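Local atomic coordinates of putative glycosyltransferase (GalT1) (Streptococcus parasanguinis FW213, PDB entry 5HEA), a protein that probably transfers sugar residues from nucleotide-activated donors, this chain being the C-terminal part of the protein with its GT-A type glycosyltransferase family 2 domain. Residues D94-L105 with I208-R218. Numbering follows the deposited sequence.
Sequences DDFVEEFYLEHL and INEGSYYYSQR
Phe-96 and Tyr-214 are an antiparallel hydrogen-bonded pair, N of each to O of the other, with Tyr-214 N 2.7 Å from Phe-96 O; Val-97 with Tyr-213 is the adjacent non-hydrogen-bonded pair, and Glu-98 N bonds Ser-212 O. On the Phe-96 side, Tyr-214 CB sits over the middle of the Phe-96 ring, a CH-pi contact. Bending at chi2 (-75°) brings Glu-98 OE2 to the Tyr-214 hydroxyl, which donates to its anti lone pair (2.8 Å). The other side is packed tightly: the CG1 methyl of beta-branched Val-97 lies 3.5 Å from Tyr-213 CD2 and covers one face of the Tyr-101 ring. Asp-95, short and two-pronged, binds Tyr-213 OH through OD2 (2.5 Å) and Ser-216 N through OD1; the tyrosine hydroxyl also meets Asp-92 N. At helix 101-110, the one N-H of His-104 ND1 is shared between the syn lone pairs of both Glu-210 oxygens, and Ser-212 OG adds a 2.6 Å bond to OE2. The other end is looser: Arg-218, poorly ordered and exposed, extends its long side chain into a salt bridge, NH2 meeting Asp-94 OD2 (3.0 Å) from above the carboxylate plane. Asp-92 to Asp-94 resembles the DXD motif of GT-A glycosyltransferases, which commonly binds metal and sugar nucleotide.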
loop_
_atom_site.group_PDB
_atom_site.type_symbol
_atom_site.label_atom_id
_atom_site.label_comp_id
_atom_site.label_asym_id
_atom_site.label_seq_id
_atom_site.Cartn_x
_atom_site.Cartn_y
_atom_site.Cartn_z
ATOM N N ASP A 94 -0.800 -27.877 -18.756
ATOM C CA ASP A 94 -1.626 -28.890 -18.076
ATOM C C ASP A 94 -2.131 -29.987 -19.009
ATOM O O ASP A 94 -2.641 -31.018 -18.554
ATOM C CB ASP A 94 -2.900 -28.237 -17.545
ATOM C CG ASP A 94 -2.665 -27.414 -16.326
ATOM O OD1 ASP A 94 -1.741 -27.750 -15.565
ATOM O OD2 ASP A 94 -3.413 -26.439 -16.120
ATOM N N ASP A 95 -2.028 -29.740 -20.308
ATOM C CA ASP A 95 -2.686 -30.560 -21.325
ATOM C C ASP A 95 -1.698 -31.368 -22.158
ATOM O O ASP A 95 -0.494 -31.291 -21.932
ATOM C CB ASP A 95 -3.518 -29.653 -22.240
ATOM C CG ASP A 95 -4.580 -28.874 -21.476
ATOM O OD1 ASP A 95 -5.078 -29.402 -20.452
ATOM O OD2 ASP A 95 -4.925 -27.740 -21.900
ATOM N N PHE A 96 -2.210 -32.154 -23.108
ATOM C CA PHE A 96 -1.352 -32.915 -24.017
ATOM C C PHE A 96 -2.075 -33.220 -25.322
ATOM O O PHE A 96 -3.290 -33.042 -25.427
ATOM C CB PHE A 96 -0.817 -34.198 -23.358
ATOM C CG PHE A 96 -1.895 -35.112 -22.842
ATOM C CD1 PHE A 96 -2.520 -34.850 -21.630
ATOM C CD2 PHE A 96 -2.279 -36.235 -23.567
ATOM C CE1 PHE A 96 -3.510 -35.681 -21.150
ATOM C CE2 PHE A 96 -3.271 -37.091 -23.090
ATOM C CZ PHE A 96 -3.890 -36.816 -21.881
ATOM N N VAL A 97 -1.323 -33.654 -26.328
ATOM C CA VAL A 97 -1.873 -33.798 -27.670
ATOM C C VAL A 97 -1.460 -35.102 -28.356
ATOM O O VAL A 97 -0.484 -35.751 -27.960
ATOM C CB VAL A 97 -1.443 -32.610 -28.576
ATOM C CG1 VAL A 97 -1.963 -31.289 -28.025
ATOM C CG2 VAL A 97 0.072 -32.554 -28.683
ATOM N N GLU A 98 -2.206 -35.463 -29.401
ATOM C CA GLU A 98 -1.856 -36.583 -30.270
ATOM C C GLU A 98 -0.590 -36.243 -31.032
ATOM O O GLU A 98 -0.254 -35.075 -31.171
ATOM C CB GLU A 98 -2.975 -36.844 -31.283
ATOM C CG GLU A 98 -4.255 -37.375 -30.685
ATOM C CD GLU A 98 -4.146 -38.834 -30.303
ATOM O OE1 GLU A 98 -3.151 -39.479 -30.696
ATOM O OE2 GLU A 98 -5.056 -39.333 -29.608
ATOM N N GLU A 99 0.102 -37.257 -31.549
ATOM C CA GLU A 99 1.352 -37.029 -32.273
ATOM C C GLU A 99 1.143 -36.363 -33.634
ATOM O O GLU A 99 2.085 -35.787 -34.194
ATOM C CB GLU A 99 2.123 -38.339 -32.450
ATOM C CG GLU A 99 1.563 -39.225 -33.544
ATOM C CD GLU A 99 2.347 -40.513 -33.709
ATOM O OE1 GLU A 99 2.987 -40.942 -32.724
ATOM O OE2 GLU A 99 2.323 -41.086 -34.822
ATOM N N PHE A 100 -0.081 -36.444 -34.160
ATOM C CA PHE A 100 -0.418 -35.850 -35.461
ATOM C C PHE A 100 -1.156 -34.512 -35.340
ATOM O O PHE A 100 -1.660 -33.970 -36.327
ATOM C CB PHE A 100 -1.257 -36.830 -36.288
ATOM C CG PHE A 100 -2.438 -37.388 -35.551
ATOM C CD1 PHE A 100 -3.577 -36.623 -35.348
ATOM C CD2 PHE A 100 -2.414 -38.688 -35.066
ATOM C CE1 PHE A 100 -4.671 -37.139 -34.671
ATOM C CE2 PHE A 100 -3.509 -39.208 -34.382
ATOM C CZ PHE A 100 -4.636 -38.430 -34.187
ATOM N N TYR A 101 -1.218 -33.988 -34.125
ATOM C CA TYR A 101 -1.939 -32.743 -33.829
ATOM C C TYR A 101 -1.546 -31.567 -34.722
ATOM O O TYR A 101 -2.386 -30.978 -35.413
ATOM C CB TYR A 101 -1.698 -32.375 -32.362
ATOM C CG TYR A 101 -2.231 -31.024 -31.929
ATOM C CD1 TYR A 101 -3.593 -30.825 -31.745
ATOM C CD2 TYR A 101 -1.367 -29.973 -31.646
ATOM C CE1 TYR A 101 -4.089 -29.605 -31.319
ATOM C CE2 TYR A 101 -1.852 -28.740 -31.219
ATOM C CZ TYR A 101 -3.216 -28.572 -31.058
ATOM O OH TYR A 101 -3.722 -27.376 -30.640
ATOM N N LEU A 102 -0.265 -31.230 -34.702
ATOM C CA LEU A 102 0.248 -30.080 -35.435
ATOM C C LEU A 102 0.113 -30.267 -36.948
ATOM O O LEU A 102 -0.310 -29.354 -37.675
ATOM C CB LEU A 102 1.719 -29.880 -35.076
ATOM C CG LEU A 102 2.246 -28.470 -34.832
ATOM C CD1 LEU A 102 1.229 -27.620 -34.071
ATOM C CD2 LEU A 102 3.559 -28.568 -34.063
ATOM N N GLU A 103 0.504 -31.445 -37.414
ATOM C CA GLU A 103 0.416 -31.792 -38.830
ATOM C C GLU A 103 -1.002 -31.601 -39.390
ATOM O O GLU A 103 -1.184 -31.002 -40.449
ATOM C CB GLU A 103 0.894 -33.236 -39.046
ATOM C CG GLU A 103 0.943 -33.662 -40.507
ATOM C CD GLU A 103 1.294 -35.133 -40.684
ATOM O OE1 GLU A 103 1.458 -35.852 -39.669
ATOM O OE2 GLU A 103 1.404 -35.573 -41.848
ATOM N N HIS A 104 -2.001 -32.101 -38.672
ATOM C CA HIS A 104 -3.389 -31.963 -39.114
ATOM C C HIS A 104 -3.882 -30.523 -39.182
ATOM O O HIS A 104 -4.591 -30.166 -40.117
ATOM C CB HIS A 104 -4.327 -32.822 -38.261
ATOM C CG HIS A 104 -4.238 -34.282 -38.569
ATOM N ND1 HIS A 104 -5.229 -35.181 -38.231
ATOM C CD2 HIS A 104 -3.281 -34.999 -39.206
ATOM C CE1 HIS A 104 -4.882 -36.388 -38.643
ATOM N NE2 HIS A 104 -3.706 -36.305 -39.238
ATOM N N LEU A 105 -3.514 -29.705 -38.191
ATOM C CA LEU A 105 -3.815 -28.274 -38.197
ATOM C C LEU A 105 -3.109 -27.581 -39.353
ATOM O O LEU A 105 -3.690 -26.725 -40.031
ATOM C CB LEU A 105 -3.372 -27.611 -36.875
ATOM C CG LEU A 105 -4.275 -27.844 -35.664
ATOM C CD1 LEU A 105 -3.670 -27.223 -34.407
ATOM C CD2 LEU A 105 -5.678 -27.284 -35.936
ATOM N N ILE A 208 -11.519 -28.546 -38.161
ATOM C CA ILE A 208 -11.513 -30.014 -38.214
ATOM C C ILE A 208 -12.082 -30.589 -36.922
ATOM O O ILE A 208 -11.549 -30.338 -35.832
ATOM C CB ILE A 208 -10.109 -30.621 -38.514
ATOM C CG1 ILE A 208 -9.015 -29.864 -37.785
ATOM C CG2 ILE A 208 -9.809 -30.575 -40.003
ATOM C CD1 ILE A 208 -7.626 -30.405 -38.038
ATOM N N ASN A 209 -13.175 -31.343 -37.043
ATOM C CA ASN A 209 -13.842 -31.903 -35.877
ATOM C C ASN A 209 -13.187 -33.186 -35.394
ATOM O O ASN A 209 -13.775 -34.265 -35.469
ATOM C CB ASN A 209 -15.333 -32.150 -36.123
ATOM C CG ASN A 209 -16.115 -32.271 -34.821
ATOM O OD1 ASN A 209 -15.825 -31.559 -33.861
ATOM N ND2 ASN A 209 -17.084 -33.189 -34.772
ATOM N N GLU A 210 -11.961 -33.055 -34.907
ATOM C CA GLU A 210 -11.257 -34.168 -34.286
ATOM C C GLU A 210 -10.748 -33.703 -32.921
ATOM O O GLU A 210 -10.279 -32.568 -32.776
ATOM C CB GLU A 210 -10.095 -34.636 -35.168
ATOM C CG GLU A 210 -9.087 -33.544 -35.504
ATOM C CD GLU A 210 -7.940 -34.047 -36.379
ATOM O OE1 GLU A 210 -8.219 -34.579 -37.478
ATOM O OE2 GLU A 210 -6.764 -33.904 -35.966
ATOM N N GLY A 211 -10.860 -34.565 -31.917
ATOM C CA GLY A 211 -10.390 -34.227 -30.582
ATOM C C GLY A 211 -8.939 -34.645 -30.411
ATOM O O GLY A 211 -8.649 -35.596 -29.697
ATOM N N SER A 212 -8.028 -33.939 -31.076
ATOM C CA SER A 212 -6.616 -34.312 -31.080
ATOM C C SER A 212 -5.851 -33.628 -29.955
ATOM O O SER A 212 -4.695 -33.960 -29.667
ATOM C CB SER A 212 -5.990 -33.952 -32.420
ATOM O OG SER A 212 -6.620 -34.686 -33.455
ATOM N N TYR A 213 -6.511 -32.661 -29.337
ATOM C CA TYR A 213 -5.981 -31.985 -28.154
ATOM C C TYR A 213 -6.719 -32.551 -26.944
ATOM O O TYR A 213 -7.940 -32.741 -26.997
ATOM C CB TYR A 213 -6.241 -30.483 -28.281
ATOM C CG TYR A 213 -5.631 -29.611 -27.185
ATOM C CD1 TYR A 213 -6.271 -29.451 -25.959
ATOM C CD2 TYR A 213 -4.442 -28.921 -27.402
ATOM C CE1 TYR A 213 -5.731 -28.629 -24.950
ATOM C CE2 TYR A 213 -3.880 -28.108 -26.404
ATOM C CZ TYR A 213 -4.533 -27.967 -25.184
ATOM O OH TYR A 213 -3.999 -27.156 -24.195
ATOM N N TYR A 214 -5.985 -32.830 -25.866
ATOM C CA TYR A 214 -6.583 -33.351 -24.637
ATOM C C TYR A 214 -6.542 -32.339 -23.489
ATOM O O TYR A 214 -5.474 -31.906 -23.050
ATOM C CB TYR A 214 -5.948 -34.690 -24.240
ATOM C CG TYR A 214 -6.279 -35.788 -25.238
ATOM C CD1 TYR A 214 -7.522 -36.416 -25.218
ATOM C CD2 TYR A 214 -5.364 -36.173 -26.213
ATOM C CE1 TYR A 214 -7.841 -37.404 -26.139
ATOM C CE2 TYR A 214 -5.675 -37.154 -27.141
ATOM C CZ TYR A 214 -6.916 -37.762 -27.096
ATOM O OH TYR A 214 -7.239 -38.746 -28.003
ATOM N N TYR A 215 -7.733 -31.964 -23.036
ATOM C CA TYR A 215 -7.924 -30.983 -21.981
ATOM C C TYR A 215 -7.941 -31.734 -20.650
ATOM O O TYR A 215 -8.821 -32.560 -20.405
ATOM C CB TYR A 215 -9.259 -30.248 -22.200
ATOM C CG TYR A 215 -9.583 -29.194 -21.170
ATOM C CD1 TYR A 215 -10.313 -29.507 -20.031
ATOM C CD2 TYR A 215 -9.157 -27.883 -21.335
ATOM C CE1 TYR A 215 -10.611 -28.542 -19.084
ATOM C CE2 TYR A 215 -9.444 -26.911 -20.392
ATOM C CZ TYR A 215 -10.172 -27.247 -19.272
ATOM O OH TYR A 215 -10.462 -26.283 -18.338
ATOM N N SER A 216 -6.953 -31.458 -19.806
ATOM C CA SER A 216 -6.872 -32.073 -18.491
ATOM C C SER A 216 -7.913 -31.476 -17.557
ATOM O O SER A 216 -7.930 -30.270 -17.318
ATOM C CB SER A 216 -5.482 -31.860 -17.906
ATOM O OG SER A 216 -5.473 -32.138 -16.523
ATOM N N GLN A 217 -8.777 -32.329 -17.020
ATOM C CA GLN A 217 -9.878 -31.882 -16.178
ATOM C C GLN A 217 -9.717 -32.453 -14.765
ATOM O O GLN A 217 -9.536 -33.659 -14.605
ATOM C CB GLN A 217 -11.179 -32.366 -16.807
ATOM C CG GLN A 217 -12.433 -32.001 -16.077
ATOM C CD GLN A 217 -13.626 -32.758 -16.620
ATOM O OE1 GLN A 217 -13.509 -33.925 -17.006
ATOM N NE2 GLN A 217 -14.781 -32.100 -16.663
ATOM N N ARG A 218 -9.775 -31.606 -13.739
ATOM C CA ARG A 218 -9.647 -32.109 -12.363
ATOM C C ARG A 218 -10.545 -31.404 -11.350
ATOM O O ARG A 218 -10.669 -30.183 -11.362
ATOM C CB ARG A 218 -8.191 -32.053 -11.907
ATOM C CG ARG A 218 -7.447 -30.860 -12.461
ATOM C CD ARG A 218 -5.973 -30.904 -12.120
ATOM N NE ARG A 218 -5.343 -29.632 -12.443
ATOM C CZ ARG A 218 -4.895 -29.307 -13.650
ATOM N NH1 ARG A 218 -4.992 -30.169 -14.657
ATOM N NH2 ARG A 218 -4.344 -28.118 -13.846
HETATM O O HOH W 1 -6.489 -28.257 -18.410
HETATM O O HOH W 2 -5.122 -31.296 -34.992
#